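Hypothetical protein PA3352 (PDB 2FUP) is probably a FlgN-type flagellar synthesis protein, of the family of export chaperones thought to escort hook-filament junction proteins before secretion. Local coordinates at residues Q43-G46 against A47-L51; G88-L91 against L92-D96. All blocks are in the same frame, centred on the assembly; numbering follows the deposited sequence.

Interaction 1: Q43-G46 against A47-L51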
loop_
_atom_site.group_PDB
_atom_site.type_symbol
_atom_site.label_atom_id
_atom_site.label_comp_id
_atom_site.label_asym_id
_atom_site.label_seq_id
_atom_site.Cartn_x
_atom_site.Cartn_y
_atom_site.Cartn_z
ATOM N N GLN A 43 -14.772 -5.094 -13.932
ATOM C CA GLN A 43 -15.147 -3.960 -13.099
ATOM C C GLN A 43 -14.278 -3.850 -11.851
ATOM O O GLN A 43 -13.927 -2.770 -11.383
ATOM C CB GLN A 43 -16.641 -4.037 -12.740
ATOM C CG GLN A 43 -17.559 -3.982 -13.914
ATOM C CD GLN A 43 -17.162 -2.989 -14.987
ATOM O OE1 GLN A 43 -16.888 -1.815 -14.701
ATOM N NE2 GLN A 43 -17.092 -3.453 -16.227
ATOM N N LEU A 44 -13.924 -5.007 -11.286
ATOM C CA LEU A 44 -13.018 -5.038 -10.147
ATOM C C LEU A 44 -11.617 -4.567 -10.523
ATOM O O LEU A 44 -10.968 -3.849 -9.754
ATOM C CB LEU A 44 -12.962 -6.448 -9.526
ATOM C CG LEU A 44 -14.302 -6.858 -8.862
ATOM C CD1 LEU A 44 -14.251 -8.280 -8.462
ATOM C CD2 LEU A 44 -14.597 -5.987 -7.686
ATOM N N LEU A 45 -11.177 -4.960 -11.703
ATOM C CA LEU A 45 -9.880 -4.379 -12.235
ATOM C C LEU A 45 -9.969 -2.853 -12.304
ATOM O O LEU A 45 -9.020 -2.159 -11.964
ATOM C CB LEU A 45 -9.520 -4.950 -13.606
ATOM C CG LEU A 45 -8.214 -4.425 -14.231
ATOM C CD1 LEU A 45 -7.016 -4.729 -13.304
ATOM C CD2 LEU A 45 -7.985 -5.018 -15.618
ATOM N N GLY A 46 -11.095 -2.331 -12.772
ATOM C CA GLY A 46 -11.284 -0.878 -12.918
ATOM C C GLY A 46 -11.297 -0.221 -11.553
ATOM O O GLY A 46 -10.808 0.873 -11.387
ATOM N N ALA A 47 -11.844 -0.897 -10.564
ATOM C CA ALA A 47 -11.861 -0.362 -9.225
ATOM C C ALA A 47 -10.469 -0.345 -8.581
ATOM O O ALA A 47 -10.173 0.516 -7.729
ATOM C CB ALA A 47 -12.844 -1.167 -8.355
ATOM N N LYS A 48 -9.627 -1.329 -8.920
ATOM C CA LYS A 48 -8.266 -1.446 -8.340
ATOM C C LYS A 48 -7.341 -0.393 -8.913
ATOM O O LYS A 48 -6.377 -0.049 -8.221
ATOM C CB LYS A 48 -7.664 -2.819 -8.606
ATOM C CG LYS A 48 -8.318 -3.909 -7.882
ATOM C CD LYS A 48 -7.527 -5.208 -7.917
ATOM C CE LYS A 48 -7.461 -5.814 -9.275
ATOM N NZ LYS A 48 -6.678 -7.107 -9.174
ATOM N N GLN A 49 -7.625 0.083 -10.147
ATOM C CA GLN A 49 -6.720 1.029 -10.857
ATOM C C GLN A 49 -6.420 2.296 -10.068
ATOM O O GLN A 49 -5.252 2.576 -9.777
ATOM C CB GLN A 49 -7.252 1.399 -12.262
ATOM C CG GLN A 49 -7.339 0.268 -13.272
ATOM C CD GLN A 49 -6.199 -0.695 -13.170
ATOM O OE1 GLN A 49 -6.372 -1.855 -12.793
ATOM N NE2 GLN A 49 -5.006 -0.215 -13.473
ATOM N N PRO A 50 -7.441 3.065 -9.706
ATOM C CA PRO A 50 -7.080 4.289 -8.974
ATOM C C PRO A 50 -6.335 4.023 -7.662
ATOM O O PRO A 50 -5.577 4.874 -7.202
ATOM C CB PRO A 50 -8.413 4.957 -8.699
ATOM C CG PRO A 50 -9.469 3.855 -8.959
ATOM C CD PRO A 50 -8.888 2.969 -9.967
ATOM N N LEU A 51 -6.551 2.868 -7.048
ATOM C CA LEU A 51 -5.899 2.590 -5.778
ATOM C C LEU A 51 -4.428 2.317 -5.984
ATOM O O LEU A 51 -3.581 2.698 -5.182
ATOM C CB LEU A 51 -6.551 1.362 -5.057
ATOM C CG LEU A 51 -7.956 1.658 -4.602
ATOM C CD1 LEU A 51 -8.563 0.353 -4.081
ATOM C CD2 LEU A 51 -8.014 2.746 -3.566
#

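Interaction 2: G88-L91 against L92-D96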
loop_
_atom_site.group_PDB
_atom_site.type_symbol
_atom_site.label_atom_id
_atom_site.label_comp_id
_atom_site.label_asym_id
_atom_site.label_seq_id
_atom_site.Cartn_x
_atom_site.Cartn_y
_atom_site.Cartn_z
ATOM N N GLY A 88 6.023 10.585 16.150
ATOM C CA GLY A 88 6.934 9.516 15.741
ATOM C C GLY A 88 6.404 8.110 16.009
ATOM O O GLY A 88 6.578 7.202 15.169
ATOM N N ALA A 89 5.809 7.928 17.176
ATOM C CA ALA A 89 5.315 6.576 17.485
ATOM C C ALA A 89 4.189 6.200 16.529
ATOM O O ALA A 89 4.087 5.047 16.070
ATOM C CB ALA A 89 4.844 6.491 18.917
ATOM N N GLU A 90 3.340 7.175 16.180
ATOM C CA GLU A 90 2.305 6.919 15.228
ATOM C C GLU A 90 2.904 6.651 13.863
ATOM O O GLU A 90 2.375 5.787 13.134
ATOM C CB GLU A 90 1.359 8.131 15.094
ATOM C CG GLU A 90 0.309 8.143 16.082
ATOM C CD GLU A 90 -0.672 7.056 15.808
ATOM O OE1 GLU A 90 -1.038 6.777 14.640
ATOM O OE2 GLU A 90 -1.042 6.468 16.760
ATOM N N LEU A 91 3.920 7.412 13.406
ATOM C CA LEU A 91 4.576 7.093 12.139
ATOM C C LEU A 91 4.999 5.626 12.062
ATOM O O LEU A 91 4.798 4.950 11.048
ATOM C CB LEU A 91 5.781 8.009 11.854
ATOM C CG LEU A 91 5.561 9.484 11.543
ATOM C CD1 LEU A 91 6.801 10.267 11.526
ATOM C CD2 LEU A 91 4.861 9.592 10.206
ATOM N N LEU A 92 5.703 5.211 13.102
ATOM C CA LEU A 92 6.235 3.834 13.125
ATOM C C LEU A 92 5.080 2.805 13.116
ATOM O O LEU A 92 5.136 1.820 12.358
ATOM C CB LEU A 92 7.212 3.622 14.293
ATOM C CG LEU A 92 8.569 4.252 14.024
ATOM C CD1 LEU A 92 9.218 4.226 15.396
ATOM C CD2 LEU A 92 9.372 3.520 13.004
ATOM N N ALA A 93 4.053 2.990 13.935
ATOM C CA ALA A 93 2.945 2.083 14.021
ATOM C C ALA A 93 2.242 1.991 12.657
ATOM O O ALA A 93 1.851 0.912 12.171
ATOM C CB ALA A 93 1.978 2.549 15.054
ATOM N N ARG A 94 1.996 3.151 12.034
ATOM C CA ARG A 94 1.331 3.152 10.720
ATOM C C ARG A 94 2.225 2.545 9.636
ATOM O O ARG A 94 1.736 1.838 8.774
ATOM C CB ARG A 94 0.864 4.586 10.359
ATOM C CG ARG A 94 -0.104 5.179 11.339
ATOM C CD ARG A 94 -1.497 4.552 11.386
ATOM N NE ARG A 94 -1.538 3.252 11.969
ATOM C CZ ARG A 94 -1.615 2.918 13.262
ATOM N NH1 ARG A 94 -1.557 3.789 14.240
ATOM N NH2 ARG A 94 -1.680 1.640 13.563
ATOM N N GLY A 95 3.520 2.844 9.649
ATOM C CA GLY A 95 4.399 2.241 8.683
ATOM C C GLY A 95 4.337 0.732 8.792
ATOM O O GLY A 95 4.351 0.008 7.803
ATOM N N ASP A 96 4.332 0.182 10.015
ATOM C CA ASP A 96 4.336 -1.266 10.204
ATOM C C ASP A 96 2.991 -1.889 9.772
ATOM O O ASP A 96 2.949 -2.983 9.240
ATOM C CB ASP A 96 4.597 -1.606 11.685
ATOM C CG ASP A 96 5.980 -1.226 12.152
ATOM O OD1 ASP A 96 6.921 -1.130 11.295
ATOM O OD2 ASP A 96 6.176 -1.081 13.390
#

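Interaction 1: Q43-G46 against A47-L51
Ala-47 N donates to Gln-43 O at 2.9 Å and Lys-48 N to Leu-44 O at 3.0 Å, two i to i+4 bonds that carry helix 39-68 through this turn. The next carbonyl is shared: Leu-45 O receives two weak bonds, both 3.2 Å long, with angles at the hydrogen of 124° from Lys-48 N and 132° from Gln-49 N. The strain probably reflects Pro-50, one residue on, which has no N-H for Gly-46 O. Pro-50 CD lies 3.2 Å from Gly-46 O, where the hydrogen of an N-H would point, and the helix kinks there. Downstream, Leu-51 N reaches back only weakly to Lys-48 O. Among the side chains, Leu-45 has CG anti to its N (chi1 -180°), and chi1 and chi2 together bring CD1 up beside the Gln-49 side chain and to 4.2 Å from Lys-48 CE. Gln-49 CG, anti to the carbonyl carbon, lies 3.2 Å from Leu-45 O, and the bend at chi2 turns the amide back toward Leu-45. Lys-48 rests its CG on Leu-44 O, also at 3.2 Å, then bends at chi3; its ammonium leaves the turn for a salt bridge with Glu-29 and a hydrogen bond to the carbonyl of Asn-119, so the charge is held by residues of other parts of the chain. Leu-44, Ala-47 and Leu-51 pack on helix 7-34, at Glu-28, Leu-25 and His-18, while Leu-45 and Gln-49 touch Ser-122 at the start of helix 121-130.

Interaction 2: G88-L91 against L92-D96
Glu-90 and Arg-94, one helical turn apart, run side by side in the same direction and join in a salt bridge at the edge of the helix interface, Glu-90 exposed and Arg-94 leaning on Phe-12 and Ile-16 of helix 7-34. Glu-90 OE1 accepts a hydrogen bond from Arg-94 NH1 at 3.1 Å, on its syn side but 30° out of the carboxylate plane. From the arginine's side the oxygen lies almost in the guanidinium plane, at its edge, and the two flat groups are turned 37° apart. Chi1 of Arg-94 (-60°) sets CG 3.1 Å from Glu-90 O; the bends at chi2 and chi3 then bring NH1 to the glutamate. Ala-93 CB lies 3.6 Å above the guanidinium plane, displaced toward its rim. Arg-94 NH2 has a second anionic partner in Glu-97, so two carboxylates hold the guanidinium and limit its rotation. The tight core belongs to buried Leu-91, packed on Leu-8 and Leu-9 of helix 7-34 and on Tyr-81. Leu-92, its CG 3.7 Å from Gly-88 O, is partly exposed and leans on Arg-75, Leu-78 and Ala-79 of helix 75-82. The backbone is regular: Leu-92 N, Ala-93 N and Arg-94 N bond to the carbonyls of Gly-88, Ala-89 and Glu-90, and Gly-95 N meets Leu-91 O at 2.8 Å. Exposed Ala-89 and Glu-90 set the solvent side against Leu-91. Such opening turns of helix 88-114, with an i to i+4 Glu-Arg pair at the interface edge and a leucine buried, are characteristic of an amphipathic helix in an all-helical bundle.

Interaction 1 and interaction 2 lie on opposite sides of the chain's centre, each about 14 Å from it. Their centres are about 28 Å apart and their nearest atoms about 15 Å, so neither touches the other. What they share is helix 7-34: residues 44, 47 and 51 rest on its stretch from His-18 to Glu-28, residues 91 and 94 on its beginning, from Leu-8 to Ile-16. The turns also differ in regularity, the first being kinked at a proline and the second unbroken. A 2-methyl-2,4-pentanediol molecule, probably from the crystallisation liquor, hydrogen-bonds to Gly-95 O of interaction 2.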